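Local coordinates for protein CDA peptide synthetase I (Streptomyces coelicolor, PDB 4JN5) that is a non-ribosomal peptide synthetase, modelled here through its condensation domain, at residues L313-A318 with S337-H342. Numbering follows the deposited sequence.
Sequences LPLRLA and SGLLAH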
loop_
_atom_site.group_PDB
_atom_site.type_symbol
_atom_site.label_atom_id
_atom_site.label_comp_id
_atom_site.label_asym_id
_atom_site.label_seq_id
_atom_site.Cartn_x
_atom_site.Cartn_y
_atom_site.Cartn_z
ATOM N N LEU A 313 -1.260 -2.097 13.056
ATOM C CA LEU A 313 -1.607 -2.238 14.464
ATOM C C LEU A 313 -2.990 -1.656 14.743
ATOM O O LEU A 313 -3.382 -0.662 14.135
ATOM C CB LEU A 313 -0.547 -1.578 15.345
ATOM C CG LEU A 313 0.835 -2.230 15.263
ATOM C CD1 LEU A 313 1.877 -1.416 16.017
ATOM C CD2 LEU A 313 0.781 -3.660 15.782
ATOM N N PRO A 314 -3.735 -2.287 15.661
ATOM C CA PRO A 314 -5.119 -1.912 15.974
ATOM C C PRO A 314 -5.244 -0.727 16.931
ATOM O O PRO A 314 -4.459 -0.596 17.871
ATOM C CB PRO A 314 -5.671 -3.174 16.637
ATOM C CG PRO A 314 -4.483 -3.796 17.281
ATOM C CD PRO A 314 -3.317 -3.505 16.378
ATOM N N LEU A 315 -6.236 0.121 16.680
ATOM C CA LEU A 315 -6.571 1.221 17.577
ATOM C C LEU A 315 -7.893 0.943 18.279
ATOM O O LEU A 315 -8.943 0.895 17.638
ATOM C CB LEU A 315 -6.689 2.535 16.802
ATOM C CG LEU A 315 -5.417 3.284 16.410
ATOM C CD1 LEU A 315 -5.753 4.417 15.454
ATOM C CD2 LEU A 315 -4.703 3.815 17.642
ATOM N N ARG A 316 -7.843 0.755 19.594
ATOM C CA ARG A 316 -9.063 0.629 20.382
ATOM C C ARG A 316 -9.607 2.011 20.706
ATOM O O ARG A 316 -9.041 2.736 21.525
ATOM C CB ARG A 316 -8.812 -0.150 21.673
ATOM C CG ARG A 316 -8.667 -1.647 21.481
ATOM C CD ARG A 316 -8.741 -2.374 22.814
ATOM N NE ARG A 316 -10.006 -2.123 23.500
ATOM C CZ ARG A 316 -10.309 -2.596 24.705
ATOM N NH1 ARG A 316 -9.437 -3.345 25.363
ATOM N NH2 ARG A 316 -11.485 -2.317 25.251
ATOM N N LEU A 317 -10.709 2.371 20.058
ATOM C CA LEU A 317 -11.288 3.695 20.219
ATOM C C LEU A 317 -12.655 3.642 20.890
ATOM O O LEU A 317 -13.617 3.135 20.317
ATOM C CB LEU A 317 -11.396 4.386 18.859
ATOM C CG LEU A 317 -10.083 4.481 18.082
ATOM C CD1 LEU A 317 -10.321 5.038 16.689
ATOM C CD2 LEU A 317 -9.073 5.327 18.843
ATOM N N ALA A 318 -12.733 4.167 22.108
ATOM C CA ALA A 318 -14.005 4.275 22.810
ATOM C C ALA A 318 -14.757 5.501 22.307
ATOM O O ALA A 318 -14.214 6.604 22.291
ATOM C CB ALA A 318 -13.780 4.366 24.311
ATOM N N SER A 337 -0.770 7.649 20.208
ATOM C CA SER A 337 0.397 7.916 21.038
ATOM C C SER A 337 0.935 6.612 21.618
ATOM O O SER A 337 2.135 6.339 21.556
ATOM C CB SER A 337 0.039 8.893 22.162
ATOM O OG SER A 337 1.156 9.156 22.991
ATOM N N GLY A 338 0.037 5.803 22.171
ATOM C CA GLY A 338 0.411 4.516 22.727
ATOM C C GLY A 338 0.802 3.507 21.664
ATOM O O GLY A 338 1.615 2.620 21.914
ATOM N N LEU A 339 0.221 3.642 20.475
ATOM C CA LEU A 339 0.496 2.721 19.376
ATOM C C LEU A 339 1.884 2.963 18.791
ATOM O O LEU A 339 2.675 2.031 18.636
ATOM C CB LEU A 339 -0.574 2.854 18.285
ATOM C CG LEU A 339 -0.512 1.921 17.071
ATOM C CD1 LEU A 339 -1.869 1.850 16.382
ATOM C CD2 LEU A 339 0.569 2.338 16.082
ATOM N N LEU A 340 2.171 4.217 18.465
ATOM C CA LEU A 340 3.459 4.583 17.890
ATOM C C LEU A 340 4.605 4.265 18.847
ATOM O O LEU A 340 5.740 4.064 18.423
ATOM C CB LEU A 340 3.472 6.067 17.512
ATOM C CG LEU A 340 2.491 6.478 16.410
ATOM C CD1 LEU A 340 2.472 7.988 16.232
ATOM C CD2 LEU A 340 2.833 5.786 15.099
ATOM N N ALA A 341 4.296 4.217 20.140
ATOM C CA ALA A 341 5.297 3.911 21.156
ATOM C C ALA A 341 5.667 2.432 21.144
ATOM O O ALA A 341 6.658 2.026 21.754
ATOM C CB ALA A 341 4.795 4.323 22.532
ATOM N N HIS A 342 4.867 1.630 20.448
ATOM C CA HIS A 342 5.109 0.195 20.350
ATOM C C HIS A 342 4.910 -0.283 18.914
ATOM O O HIS A 342 4.362 -1.359 18.677
ATOM C CB HIS A 342 4.169 -0.567 21.287
ATOM C CG HIS A 342 4.185 -0.069 22.700
ATOM N ND1 HIS A 342 5.102 -0.503 23.633
ATOM C CD2 HIS A 342 3.393 0.824 23.340
ATOM C CE1 HIS A 342 4.875 0.102 24.785
ATOM N NE2 HIS A 342 3.843 0.913 24.634
#
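Leu-339, on helix 325-340, lays its isobutyl group over the strand between Leu-313 and Leu-315, and these three leucines make up the tight part of the contact. With CG anti to the backbone N (chi1 -177°), Leu-339 reaches out from the helix and sets its two methyls to different tasks. CD1 takes most of the contacts, meeting Leu-313 CB and sitting 3.7 Å from Leu-315 CD2. The same Leu-339 CD1 also lies against the strand backbone, 3.7 Å from Leu-313 O. The other methyl, Leu-339 CD2, turns to Leu-313 CD1 and meets it at 4.0 Å. The Leu-315 side chain runs nearly perpendicular to that of Leu-339, whereas Leu-313 meets it at a slant. The side chains pack here by apolar contact, and all three residues are buried.

Toward His-342 the contact thins to a single touch of methyl on carbonyl, Leu-313 CD1 lying 3.6 Å from His-342 O. The imidazole itself stays well off the strand, in a residue that is only partly buried; Asp-213 binds its ND1 and Tyr-216 stacks on the ring. Ser-337 and Leu-340 point away from the strand and are exposed.

The strand is one half of a two-stranded antiparallel ribbon, Leu-313 and Leu-315 pairing through their backbones with Val-292 and Val-290 of strand 287-294. Helix 325-340 packs along it, with Leu-315 and Leu-317 also touching Ala-335, while Trp-217 of helix 208-220 hydrogen-bonds to His-342 O and packs on Leu-313, Pro-314 and Leu-339, bringing strand and two helices together.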